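Chains: A (Unidentified, PDB 6ZMG) binds S-adenosyl-L-homocysteine at the interfaces between subunits of a trimer and probably acts on S-adenosylmethionine. Local coordinates at residues 52-57 against 71-76; 44-49 against 77-82; 12-17 against 108-113. One frame throughout, in Å; residues are numbered along the deposited sequence. Where two conformers were deposited one is given.

Contact 1 (52-57 against 71-76); sequences VAQRGV and SVQIII. With SAH (S-adenosyl-L-homocysteine), chain D; SAH (S-adenosyl-L-homocysteine), chain B.
The β hairpin of strands 49-59 and 66-77 lines a nucleoside pocket here, and Gln54 and Ser71 meet across its two arms beside the ribose of S-adenosyl-L-homocysteine D. Val52 and Gln73, like Gln54 and Ser71, are antiparallel hydrogen-bonded pairs, with Val52 N 2.8 Å from Gln73 O; Ala53 and Val72 form the non-hydrogen-bonded pair between them. On the face carrying Val52, Gln54, Ser71 and Gln73, the two glutamine amides are turned 66° against each other. Gln73 CG stands anti to its backbone nitrogen (chi1 179°) and the chain runs on extended, which carries its amide across to Gln54. There Gln73 NE2 donates a hydrogen bond of 3.0 Å to Gln54 OE1, which lies nearly in the plane of the Gln73 amide. That helps to orient the Gln54 amide, with its NE2 3.2 Å from the ligand O2'. Ser71 OG hydrogen-bonds the same O2' at 2.8 Å. With an alanine at Gln54, the Gln73 amide would probably lose its acceptor and a gap would open next to the ribose hydroxyl. Strand 66-77 runs on beside strand 11-21, helices 29-43 and 84-101 cover the face of Val72, Ile74 and Ile76, and Arg55 and Val57 extend the sheet into the second subunit.

Contact 2 (44-49 against 77-82); sequences GILPDA and IDLEGL. With SAH (S-adenosyl-L-homocysteine), chain B.
Leu46 and Glu80 bring two irregular loops together at a CA-CA distance of 7.6 Å, just after Gly44, with its positive phi, has closed the preceding helix in a Schellman motif. The link between backbone and side chain is one bond: Leu46 N donates a hydrogen bond to Glu80 OE2 over 3.2 Å, nearly straight at 166° and from above the carboxylate plane. Glu80 reaches it because CG stands anti to its own carbonyl carbon (chi1 -59°) and the chain then runs extended, so that the carboxylate also lies against Leu46 CB. The same OE2 presses on Ile45, 3.2 Å from its CG1. Past the carboxylate the contact turns apolar: the Ile45 and Leu82 side chains cross at a slant, CD1 to CD1 3.6 Å, while Leu46 CD2 touches Leu79 CD1 more loosely. In a ferredoxin-like βαββαβ chain these loops lead out of helix 29-43 into strand 49-59, and out of strand 66-77 into helix 84-101. The second of them is shaped by Asp78: its OD1 accepts from Glu80 N in an Asx turn, and its OD2 takes Leu82 N on the syn lone pair at 2.8 Å. Where that loop begins, the backbone of Ile77 reads the adenine of S-adenosyl-L-homocysteine B, Ile77 N donating to its N1 at 2.9 Å and Ile77 O accepting from its N6 at 2.8 Å. Leu79 CD1 packs against that same amino group, 3.3 Å from N6, while Asp48 OD1 reaches Thr59 OG1 of the third subunit.

Contact 3 (12-17 against 108-113); sequences SARIFV and IVEIQE. With SAH (S-adenosyl-L-homocysteine), chain D.
Two neighbouring strands in the middle of the antiparallel sheet make this contact, with Ser12, Arg14 and Phe16 facing Gln112, Glu110 and Ile108 as the hydrogen-bonded pairs. Their backbones are closely matched: Arg14 N meets Glu110 O at 2.9 Å and Glu110 N returns to Arg14 O at 2.8 Å, whereas the last bond, Ile108 N to Phe16 O, is weak at 3.3 Å. On the face of these six residues, Phe16 CZ stands 3.8 Å above the plane of the Arg14 guanidinium, over its centre. Arg14 bends at chi3 (-67°), which brings the guanidinium alongside Glu110, its plane 36° from that of the carboxylate. Glu110 OE2 sits at the guanidinium edge in a weak salt bridge, 3.3 Å from Arg14 NE; Glu110 was modelled in two conformers, and the bridge is described for one of them. Arg14 NH1 turns instead toward Gln73 OE1, again weakly. In the ferredoxin-like order of strands, 11-21 is an inner strand, flanked by 66-77 and 106-113, and the latter passes the sheet on to 116-124. The opposite face is apolar: Ala13 CB touches Ile111 CD1 at 4.1 Å, Ile15 CG1 lies beside Val109 CG2, and helix 84-101 covers them through Val91 and Leu94. At the Phe16-Ile108 end, the two side chains reach S-adenosyl-L-homocysteine D: Phe16 CB is 3.4 Å from the ribose O4', and Ile108 CD1 packs 3.4 Å from C8 of the adenine.

Along the chain the contacts are nested: contact 1 lies within the loop closed by contact 2, and both lie within the one closed by contact 3. Contacts 1 and 3 belong to one sheet, their centres 11 Å apart, because strand 66-77 hydrogen-bonds to strand 11-21 through Ile74 and Ile76. Contact 2, with its centre 19 Å from that of contact 1 and 14 Å from that of contact 3, lies at the end of strand 66-77. That strand therefore serves two ligands: Ser71 holds the ribose of D, while Ile77 holds the adenine of B. Each site is completed by another subunit, consistent with binding that depends on the trimer.

Contact 1 (52-57 against 71-76)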
loop_
_atom_site.group_PDB
_atom_site.type_symbol
_atom_site.label_atom_id
_atom_site.label_comp_id
_atom_site.label_asym_id
_atom_site.label_seq_id
_atom_site.Cartn_x
_atom_site.Cartn_y
_atom_site.Cartn_z
ATOM N N VAL A 52 -0.295 0.861 -8.189
ATOM C CA VAL A 52 -1.354 0.048 -7.604
ATOM C C VAL A 52 -2.701 0.596 -8.055
ATOM O O VAL A 52 -3.013 1.773 -7.824
ATOM C CB VAL A 52 -1.262 0.057 -6.066
ATOM C CG1 VAL A 52 -2.391 -0.731 -5.440
ATOM C CG2 VAL A 52 0.098 -0.455 -5.590
ATOM N N ALA A 53 -3.511 -0.271 -8.657
ATOM C CA ALA A 53 -4.873 0.094 -9.007
ATOM C C ALA A 53 -5.749 0.125 -7.767
ATOM O O ALA A 53 -5.641 -0.721 -6.880
ATOM C CB ALA A 53 -5.454 -0.922 -9.980
ATOM N N GLN A 54 -6.641 1.099 -7.727
ATOM C CA GLN A 54 -7.494 1.301 -6.585
ATOM C C GLN A 54 -8.865 1.746 -7.053
ATOM O O GLN A 54 -9.043 2.221 -8.179
ATOM C CB GLN A 54 -7.021 2.467 -5.713
ATOM C CG GLN A 54 -5.547 2.539 -5.487
ATOM C CD GLN A 54 -5.191 3.585 -4.457
ATOM O OE1 GLN A 54 -4.545 3.290 -3.453
ATOM N NE2 GLN A 54 -5.552 4.833 -4.733
ATOM N N ARG A 55 -9.817 1.645 -6.140
ATOM C CA ARG A 55 -11.029 2.441 -6.187
ATOM C C ARG A 55 -10.840 3.599 -5.219
ATOM O O ARG A 55 -10.354 3.414 -4.101
ATOM C CB ARG A 55 -12.258 1.614 -5.810
ATOM C CG ARG A 55 -12.561 0.497 -6.793
ATOM C CD ARG A 55 -13.042 1.010 -8.126
ATOM N NE ARG A 55 -14.428 1.431 -8.049
ATOM C CZ ARG A 55 -15.028 2.199 -8.948
ATOM N NH1 ARG A 55 -14.361 2.671 -10.001
ATOM N NH2 ARG A 55 -16.303 2.494 -8.781
ATOM N N GLY A 56 -11.209 4.793 -5.651
ATOM C CA GLY A 56 -11.045 5.981 -4.848
ATOM C C GLY A 56 -12.382 6.663 -4.671
ATOM O O GLY A 56 -13.218 6.667 -5.576
ATOM N N VAL A 57 -12.563 7.268 -3.502
ATOM C CA VAL A 57 -13.705 8.111 -3.196
ATOM C C VAL A 57 -13.173 9.496 -2.889
ATOM O O VAL A 57 -12.242 9.642 -2.088
ATOM C CB VAL A 57 -14.478 7.547 -1.997
ATOM C CG1 VAL A 57 -15.592 8.503 -1.611
ATOM C CG2 VAL A 57 -15.004 6.186 -2.342
ATOM N N SER A 71 -8.484 4.754 -9.480
ATOM C CA SER A 71 -7.326 5.607 -9.255
ATOM C C SER A 71 -6.071 4.748 -9.176
ATOM O O SER A 71 -6.122 3.508 -9.232
ATOM C CB SER A 71 -7.532 6.498 -8.026
ATOM O OG SER A 71 -7.600 5.711 -6.868
ATOM N N VAL A 72 -4.931 5.432 -9.068
ATOM C CA VAL A 72 -3.627 4.793 -9.069
ATOM C C VAL A 72 -2.822 5.339 -7.912
ATOM O O VAL A 72 -2.767 6.555 -7.706
ATOM C CB VAL A 72 -2.864 5.046 -10.380
ATOM C CG1 VAL A 72 -1.536 4.316 -10.346
ATOM C CG2 VAL A 72 -3.719 4.616 -11.554
ATOM N N GLN A 73 -2.249 4.438 -7.135
ATOM C CA GLN A 73 -1.282 4.792 -6.110
ATOM C C GLN A 73 0.106 4.476 -6.664
ATOM O O GLN A 73 0.430 3.313 -6.938
ATOM C CB GLN A 73 -1.578 4.034 -4.820
ATOM C CG GLN A 73 -0.585 4.343 -3.731
ATOM C CD GLN A 73 -0.698 3.468 -2.502
ATOM O OE1 GLN A 73 0.250 3.392 -1.724
ATOM N NE2 GLN A 73 -1.867 2.853 -2.286
ATOM N N ILE A 74 0.908 5.519 -6.868
ATOM C CA ILE A 74 2.287 5.358 -7.323
ATOM C C ILE A 74 3.181 5.307 -6.095
ATOM O O ILE A 74 3.126 6.205 -5.248
ATOM C CB ILE A 74 2.717 6.520 -8.234
ATOM C CG1 ILE A 74 1.710 6.758 -9.351
ATOM C CG2 ILE A 74 4.105 6.242 -8.822
ATOM C CD1 ILE A 74 2.020 7.986 -10.165
ATOM N N ILE A 75 4.000 4.268 -5.994
ATOM C CA ILE A 75 4.917 4.087 -4.874
ATOM C C ILE A 75 6.325 4.184 -5.435
ATOM O O ILE A 75 6.697 3.406 -6.324
ATOM C CB ILE A 75 4.704 2.741 -4.163
ATOM C CG1 ILE A 75 3.262 2.608 -3.683
ATOM C CG2 ILE A 75 5.717 2.571 -3.015
ATOM C CD1 ILE A 75 2.919 1.198 -3.194
ATOM N N ILE A 76 7.108 5.116 -4.901
ATOM C CA ILE A 76 8.468 5.363 -5.364
ATOM C C ILE A 76 9.410 5.224 -4.179
ATOM O O ILE A 76 9.317 5.998 -3.221
ATOM C CB ILE A 76 8.617 6.765 -5.980
ATOM C CG1 ILE A 76 7.751 6.905 -7.223
ATOM C CG2 ILE A 76 10.094 7.057 -6.311
ATOM C CD1 ILE A 76 7.573 8.344 -7.687
HETATM N N SAH D . -10.351 12.682 -10.268
HETATM C CA SAH D . -10.134 13.521 -9.079
HETATM C CB SAH D . -8.995 12.939 -8.199
HETATM C CG SAH D . -9.451 12.837 -6.764
HETATM S SD SAH D . -8.168 12.391 -5.576
HETATM C C SAH D . -9.783 14.981 -9.400
HETATM O O SAH D . -9.406 15.737 -8.533
HETATM O OXT SAH D . -9.966 15.336 -10.625
HETATM C "C5'" SAH D . -7.327 10.991 -6.359
HETATM C "C4'" SAH D . -7.317 9.745 -5.494
HETATM O "O4'" SAH D . -6.757 10.046 -4.194
HETATM C "C3'" SAH D . -8.685 9.177 -5.150
HETATM O "O3'" SAH D . -9.247 8.394 -6.195
HETATM C "C2'" SAH D . -8.356 8.301 -3.936
HETATM O "O2'" SAH D . -7.855 7.053 -4.405
HETATM C "C1'" SAH D . -7.250 9.111 -3.254
HETATM N N9 SAH D . -7.720 9.858 -2.092
HETATM C C8 SAH D . -8.319 11.095 -2.085
HETATM N N7 SAH D . -8.552 11.559 -0.874
HETATM C C5 SAH D . -8.083 10.557 -0.042
HETATM C C6 SAH D . -7.978 10.463 1.360
HETATM N N6 SAH D . -8.375 11.422 2.208
HETATM N N1 SAH D . -7.414 9.344 1.865
HETATM C C2 SAH D . -7.002 8.390 1.027
HETATM N N3 SAH D . -7.038 8.372 -0.303
HETATM C C4 SAH D . -7.583 9.498 -0.782
HETATM N N SAH B . 11.360 -9.073 -12.730
HETATM C CA SAH B . 12.394 -8.233 -12.107
HETATM C CB SAH B . 11.885 -7.648 -10.761
HETATM C CG SAH B . 12.123 -6.158 -10.722
HETATM S SD SAH B . 11.795 -5.365 -9.135
HETATM C C SAH B . 13.714 -8.967 -11.833
HETATM O O SAH B . 14.586 -8.456 -11.166
HETATM O OXT SAH B . 13.832 -10.119 -12.396
HETATM C "C5'" SAH B . 10.185 -6.036 -8.645
HETATM C "C4'" SAH B . 9.146 -4.961 -8.392
HETATM O "O4'" SAH B . 9.642 -4.006 -7.425
HETATM C "C3'" SAH B . 8.804 -4.087 -9.589
HETATM O "O3'" SAH B . 7.891 -4.699 -10.489
HETATM C "C2'" SAH B . 8.162 -2.874 -8.907
HETATM O "O2'" SAH B . 6.800 -3.183 -8.630
HETATM C "C1'" SAH B . 8.974 -2.773 -7.613
HETATM N N9 SAH B . 9.985 -1.722 -7.649
HETATM C C8 SAH B . 11.253 -1.805 -8.170
HETATM N N7 SAH B . 11.974 -0.719 -7.977
HETATM C C5 SAH B . 11.116 0.126 -7.293
HETATM C C6 SAH B . 11.297 1.407 -6.736
HETATM N N6 SAH B . 12.443 2.098 -6.799
HETATM N N1 SAH B . 10.250 1.948 -6.075
HETATM C C2 SAH B . 9.109 1.260 -5.993
HETATM N N3 SAH B . 8.827 0.048 -6.465
HETATM C C4 SAH B . 9.883 -0.476 -7.101
#

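Contact 2 (44-49 against 77-82)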
loop_
_atom_site.group_PDB
_atom_site.type_symbol
_atom_site.label_atom_id
_atom_site.label_comp_id
_atom_site.label_asym_id
_atom_site.label_seq_id
_atom_site.Cartn_x
_atom_site.Cartn_y
_atom_site.Cartn_z
ATOM N N GLY A 44 15.739 12.812 -15.886
ATOM C CA GLY A 44 17.022 12.158 -15.781
ATOM C C GLY A 44 17.155 11.236 -14.593
ATOM O O GLY A 44 18.281 10.839 -14.270
ATOM N N ILE A 45 16.022 10.884 -13.929
ATOM C CA ILE A 45 15.947 10.069 -12.709
ATOM C C ILE A 45 15.599 8.641 -13.106
ATOM O O ILE A 45 14.947 8.398 -14.124
ATOM C CB ILE A 45 14.891 10.684 -11.753
ATOM C CG1 ILE A 45 14.998 10.170 -10.302
ATOM C CG2 ILE A 45 13.484 10.355 -12.193
ATOM C CD1 ILE A 45 14.173 10.960 -9.246
ATOM N N LEU A 46 16.041 7.681 -12.313
ATOM C CA LEU A 46 15.608 6.302 -12.508
ATOM C C LEU A 46 14.091 6.231 -12.395
ATOM O O LEU A 46 13.543 6.686 -11.389
ATOM C CB LEU A 46 16.224 5.490 -11.387
ATOM C CG LEU A 46 16.396 4.016 -11.697
ATOM C CD1 LEU A 46 17.521 3.891 -12.715
ATOM C CD2 LEU A 46 16.692 3.244 -10.409
ATOM N N PRO A 47 13.372 5.701 -13.389
ATOM C CA PRO A 47 11.904 5.752 -13.312
ATOM C C PRO A 47 11.280 4.709 -12.417
ATOM O O PRO A 47 10.079 4.809 -12.130
ATOM C CB PRO A 47 11.456 5.519 -14.759
ATOM C CG PRO A 47 12.560 4.846 -15.393
ATOM C CD PRO A 47 13.829 5.305 -14.729
ATOM N N ASP A 48 12.060 3.724 -11.986
ATOM C CA ASP A 48 11.547 2.552 -11.298
ATOM C C ASP A 48 10.542 2.917 -10.210
ATOM O O ASP A 48 10.765 3.825 -9.402
ATOM C CB ASP A 48 12.724 1.806 -10.660
ATOM C CG ASP A 48 13.806 1.388 -11.661
ATOM O OD1 ASP A 48 13.968 2.039 -12.712
ATOM O OD2 ASP A 48 14.495 0.376 -11.375
ATOM N N ALA A 49 9.432 2.188 -10.190
ATOM C CA ALA A 49 8.312 2.511 -9.321
ATOM C C ALA A 49 7.318 1.362 -9.366
ATOM O O ALA A 49 7.424 0.450 -10.192
ATOM C CB ALA A 49 7.616 3.799 -9.771
ATOM N N ILE A 77 10.311 4.248 -4.239
ATOM C CA ILE A 77 11.410 4.133 -3.281
ATOM C C ILE A 77 12.656 4.686 -3.957
ATOM O O ILE A 77 13.008 4.254 -5.061
ATOM C CB ILE A 77 11.624 2.674 -2.842
ATOM C CG1 ILE A 77 10.345 2.109 -2.220
ATOM C CG2 ILE A 77 12.800 2.569 -1.860
ATOM C CD1 ILE A 77 10.387 0.647 -1.996
ATOM N N ASP A 78 13.320 5.644 -3.321
ATOM C CA ASP A 78 14.527 6.207 -3.918
ATOM C C ASP A 78 15.656 5.191 -3.819
ATOM O O ASP A 78 16.115 4.886 -2.718
ATOM C CB ASP A 78 14.926 7.492 -3.199
ATOM C CG ASP A 78 16.211 8.088 -3.744
ATOM O OD1 ASP A 78 16.520 7.826 -4.927
ATOM O OD2 ASP A 78 16.915 8.806 -2.989
ATOM N N LEU A 79 16.134 4.683 -4.952
ATOM C CA LEU A 79 17.281 3.788 -4.976
ATOM C C LEU A 79 18.577 4.475 -5.369
ATOM O O LEU A 79 19.603 3.799 -5.493
ATOM C CB LEU A 79 17.055 2.655 -5.971
ATOM C CG LEU A 79 15.735 1.921 -5.790
ATOM C CD1 LEU A 79 15.571 0.931 -6.915
ATOM C CD2 LEU A 79 15.678 1.262 -4.422
ATOM N N GLU A 80 18.556 5.787 -5.595
ATOM C CA GLU A 80 19.725 6.497 -6.087
ATOM C C GLU A 80 20.416 7.332 -5.022
ATOM O O GLU A 80 21.435 7.976 -5.321
ATOM C CB GLU A 80 19.338 7.418 -7.245
ATOM C CG GLU A 80 18.716 6.725 -8.416
ATOM C CD GLU A 80 18.611 7.652 -9.599
ATOM O OE1 GLU A 80 19.522 7.628 -10.450
ATOM O OE2 GLU A 80 17.644 8.436 -9.652
ATOM N N GLY A 81 19.895 7.349 -3.797
ATOM C CA GLY A 81 20.515 8.103 -2.726
ATOM C C GLY A 81 20.503 9.596 -2.974
ATOM O O GLY A 81 21.514 10.282 -2.792
ATOM N N LEU A 82 19.358 10.115 -3.388
ATOM C CA LEU A 82 19.232 11.534 -3.655
ATOM C C LEU A 82 19.146 12.314 -2.346
ATOM O O LEU A 82 18.781 11.785 -1.291
ATOM C CB LEU A 82 17.977 11.790 -4.496
ATOM C CG LEU A 82 17.854 11.041 -5.832
ATOM C CD1 LEU A 82 16.609 11.536 -6.597
ATOM C CD2 LEU A 82 19.112 11.161 -6.688
HETATM N N SAH B . 11.360 -9.073 -12.730
HETATM C CA SAH B . 12.394 -8.233 -12.107
HETATM C CB SAH B . 11.885 -7.648 -10.761
HETATM C CG SAH B . 12.123 -6.158 -10.722
HETATM S SD SAH B . 11.795 -5.365 -9.135
HETATM C C SAH B . 13.714 -8.967 -11.833
HETATM O O SAH B . 14.586 -8.456 -11.166
HETATM O OXT SAH B . 13.832 -10.119 -12.396
HETATM C "C5'" SAH B . 10.185 -6.036 -8.645
HETATM C "C4'" SAH B . 9.146 -4.961 -8.392
HETATM O "O4'" SAH B . 9.642 -4.006 -7.425
HETATM C "C3'" SAH B . 8.804 -4.087 -9.589
HETATM O "O3'" SAH B . 7.891 -4.699 -10.489
HETATM C "C2'" SAH B . 8.162 -2.874 -8.907
HETATM O "O2'" SAH B . 6.800 -3.183 -8.630
HETATM C "C1'" SAH B . 8.974 -2.773 -7.613
HETATM N N9 SAH B . 9.985 -1.722 -7.649
HETATM C C8 SAH B . 11.253 -1.805 -8.170
HETATM N N7 SAH B . 11.974 -0.719 -7.977
HETATM C C5 SAH B . 11.116 0.126 -7.293
HETATM C C6 SAH B . 11.297 1.407 -6.736
HETATM N N6 SAH B . 12.443 2.098 -6.799
HETATM N N1 SAH B . 10.250 1.948 -6.075
HETATM C C2 SAH B . 9.109 1.260 -5.993
HETATM N N3 SAH B . 8.827 0.048 -6.465
HETATM C C4 SAH B . 9.883 -0.476 -7.101
#

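Contact 3 (12-17 against 108-113)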
loop_
_atom_site.group_PDB
_atom_site.type_symbol
_atom_site.label_atom_id
_atom_site.label_comp_id
_atom_site.label_asym_id
_atom_site.label_seq_id
_atom_site.Cartn_x
_atom_site.Cartn_y
_atom_site.Cartn_z
ATOM N N SER A 12 11.144 8.011 0.214
ATOM C CA SER A 12 10.138 7.366 -0.605
ATOM C C SER A 12 8.965 8.321 -0.751
ATOM O O SER A 12 8.863 9.336 -0.056
ATOM C CB SER A 12 9.684 6.047 0.015
ATOM O OG SER A 12 8.991 6.238 1.244
ATOM N N ALA A 13 8.085 7.991 -1.685
ATOM C CA ALA A 13 6.919 8.808 -1.923
ATOM C C ALA A 13 5.754 7.937 -2.351
ATOM O O ALA A 13 5.925 6.819 -2.856
ATOM C CB ALA A 13 7.170 9.834 -3.033
ATOM N N ARG A 14 4.565 8.486 -2.143
ATOM C CA ARG A 14 3.313 7.950 -2.649
ATOM C C ARG A 14 2.590 9.083 -3.364
ATOM O O ARG A 14 2.515 10.207 -2.848
ATOM C CB ARG A 14 2.426 7.435 -1.513
ATOM C CG ARG A 14 2.930 6.221 -0.813
ATOM C CD ARG A 14 1.746 5.493 -0.179
ATOM N NE ARG A 14 1.129 6.254 0.903
ATOM C CZ ARG A 14 0.083 5.842 1.614
ATOM N NH1 ARG A 14 -0.508 4.680 1.343
ATOM N NH2 ARG A 14 -0.391 6.608 2.589
ATOM N N ILE A 15 2.065 8.789 -4.547
ATOM C CA ILE A 15 1.281 9.749 -5.313
ATOM C C ILE A 15 -0.045 9.085 -5.652
ATOM O O ILE A 15 -0.063 7.960 -6.161
ATOM C CB ILE A 15 2.002 10.187 -6.605
ATOM C CG1 ILE A 15 3.397 10.741 -6.296
ATOM C CG2 ILE A 15 1.185 11.219 -7.344
ATOM C CD1 ILE A 15 4.201 11.114 -7.533
ATOM N N PHE A 16 -1.144 9.786 -5.398
ATOM C CA PHE A 16 -2.469 9.299 -5.753
ATOM C C PHE A 16 -3.008 10.107 -6.921
ATOM O O PHE A 16 -3.143 11.331 -6.817
ATOM C CB PHE A 16 -3.412 9.405 -4.577
ATOM C CG PHE A 16 -2.997 8.591 -3.389
ATOM C CD1 PHE A 16 -2.107 9.083 -2.442
ATOM C CD2 PHE A 16 -3.464 7.310 -3.238
ATOM C CE1 PHE A 16 -1.740 8.289 -1.332
ATOM C CE2 PHE A 16 -3.127 6.540 -2.138
ATOM C CZ PHE A 16 -2.272 7.018 -1.189
ATOM N N VAL A 17 -3.341 9.409 -8.011
ATOM C CA VAL A 17 -3.817 10.018 -9.253
ATOM C C VAL A 17 -5.132 9.357 -9.632
ATOM O O VAL A 17 -5.168 8.137 -9.843
ATOM C CB VAL A 17 -2.837 9.823 -10.425
ATOM C CG1 VAL A 17 -3.339 10.593 -11.653
ATOM C CG2 VAL A 17 -1.440 10.227 -10.065
ATOM N N ILE A 108 -2.612 13.926 -4.846
ATOM C CA ILE A 108 -2.075 13.877 -3.493
ATOM C C ILE A 108 -0.680 13.277 -3.525
ATOM O O ILE A 108 -0.461 12.220 -4.126
ATOM C CB ILE A 108 -2.998 13.075 -2.563
ATOM C CG1 ILE A 108 -4.352 13.756 -2.469
ATOM C CG2 ILE A 108 -2.342 12.904 -1.206
ATOM C CD1 ILE A 108 -5.375 12.872 -1.808
ATOM N N VAL A 109 0.258 13.936 -2.849
ATOM C CA VAL A 109 1.646 13.502 -2.778
ATOM C C VAL A 109 2.054 13.392 -1.316
ATOM O O VAL A 109 1.825 14.319 -0.528
ATOM C CB VAL A 109 2.582 14.489 -3.501
ATOM C CG1 VAL A 109 4.041 14.107 -3.282
ATOM C CG2 VAL A 109 2.278 14.547 -4.988
ATOM N N GLU A 110 2.675 12.271 -0.957
ATOM C CA GLU A 110 3.195 12.046 0.387
ATOM C C GLU A 110 4.671 11.683 0.283
ATOM O O GLU A 110 5.029 10.735 -0.427
ATOM C CB GLU A 110 2.413 10.924 1.088
ATOM C CG GLU A 110 2.887 10.635 2.505
ATOM C CD GLU A 110 2.208 9.444 3.152
ATOM O OE1 GLU A 110 1.185 9.632 3.832
ATOM O OE2 GLU A 110 2.706 8.315 3.002
ATOM N N ILE A 111 5.517 12.437 0.990
ATOM C CA ILE A 111 6.956 12.227 1.027
ATOM C C ILE A 111 7.287 11.621 2.381
ATOM O O ILE A 111 6.877 12.162 3.416
ATOM C CB ILE A 111 7.737 13.547 0.894
ATOM C CG1 ILE A 111 7.346 14.317 -0.360
ATOM C CG2 ILE A 111 9.230 13.261 0.935
ATOM C CD1 ILE A 111 7.699 13.632 -1.628
ATOM N N GLN A 112 8.072 10.548 2.377
ATOM C CA GLN A 112 8.503 9.891 3.598
ATOM C C GLN A 112 10.019 9.806 3.653
ATOM O O GLN A 112 10.697 9.744 2.622
ATOM C CB GLN A 112 7.949 8.464 3.689
ATOM C CG GLN A 112 6.433 8.429 3.815
ATOM C CD GLN A 112 5.890 7.034 3.861
ATOM O OE1 GLN A 112 6.644 6.070 3.961
ATOM N NE2 GLN A 112 4.572 6.909 3.789
ATOM N N GLU A 113 10.536 9.817 4.880
ATOM C CA GLU A 113 11.952 9.608 5.171
ATOM C C GLU A 113 12.006 8.508 6.224
ATOM O O GLU A 113 11.539 8.699 7.351
ATOM C CB GLU A 113 12.613 10.894 5.671
ATOM C CG GLU A 113 14.115 10.750 5.958
ATOM C CD GLU A 113 14.795 12.071 6.270
ATOM O OE1 GLU A 113 14.094 13.108 6.323
ATOM O OE2 GLU A 113 16.035 12.068 6.456
HETATM N N SAH D . -10.351 12.682 -10.268
HETATM C CA SAH D . -10.134 13.521 -9.079
HETATM C CB SAH D . -8.995 12.939 -8.199
HETATM C CG SAH D . -9.451 12.837 -6.764
HETATM S SD SAH D . -8.168 12.391 -5.576
HETATM C C SAH D . -9.783 14.981 -9.400
HETATM O O SAH D . -9.406 15.737 -8.533
HETATM O OXT SAH D . -9.966 15.336 -10.625
HETATM C "C5'" SAH D . -7.327 10.991 -6.359
HETATM C "C4'" SAH D . -7.317 9.745 -5.494
HETATM O "O4'" SAH D . -6.757 10.046 -4.194
HETATM C "C3'" SAH D . -8.685 9.177 -5.150
HETATM O "O3'" SAH D . -9.247 8.394 -6.195
HETATM C "C2'" SAH D . -8.356 8.301 -3.936
HETATM O "O2'" SAH D . -7.855 7.053 -4.405
HETATM C "C1'" SAH D . -7.250 9.111 -3.254
HETATM N N9 SAH D . -7.720 9.858 -2.092
HETATM C C8 SAH D . -8.319 11.095 -2.085
HETATM N N7 SAH D . -8.552 11.559 -0.874
HETATM C C5 SAH D . -8.083 10.557 -0.042
HETATM C C6 SAH D . -7.978 10.463 1.360
HETATM N N6 SAH D . -8.375 11.422 2.208
HETATM N N1 SAH D . -7.414 9.344 1.865
HETATM C C2 SAH D . -7.002 8.390 1.027
HETATM N N3 SAH D . -7.038 8.372 -0.303
HETATM C C4 SAH D . -7.583 9.498 -0.782
#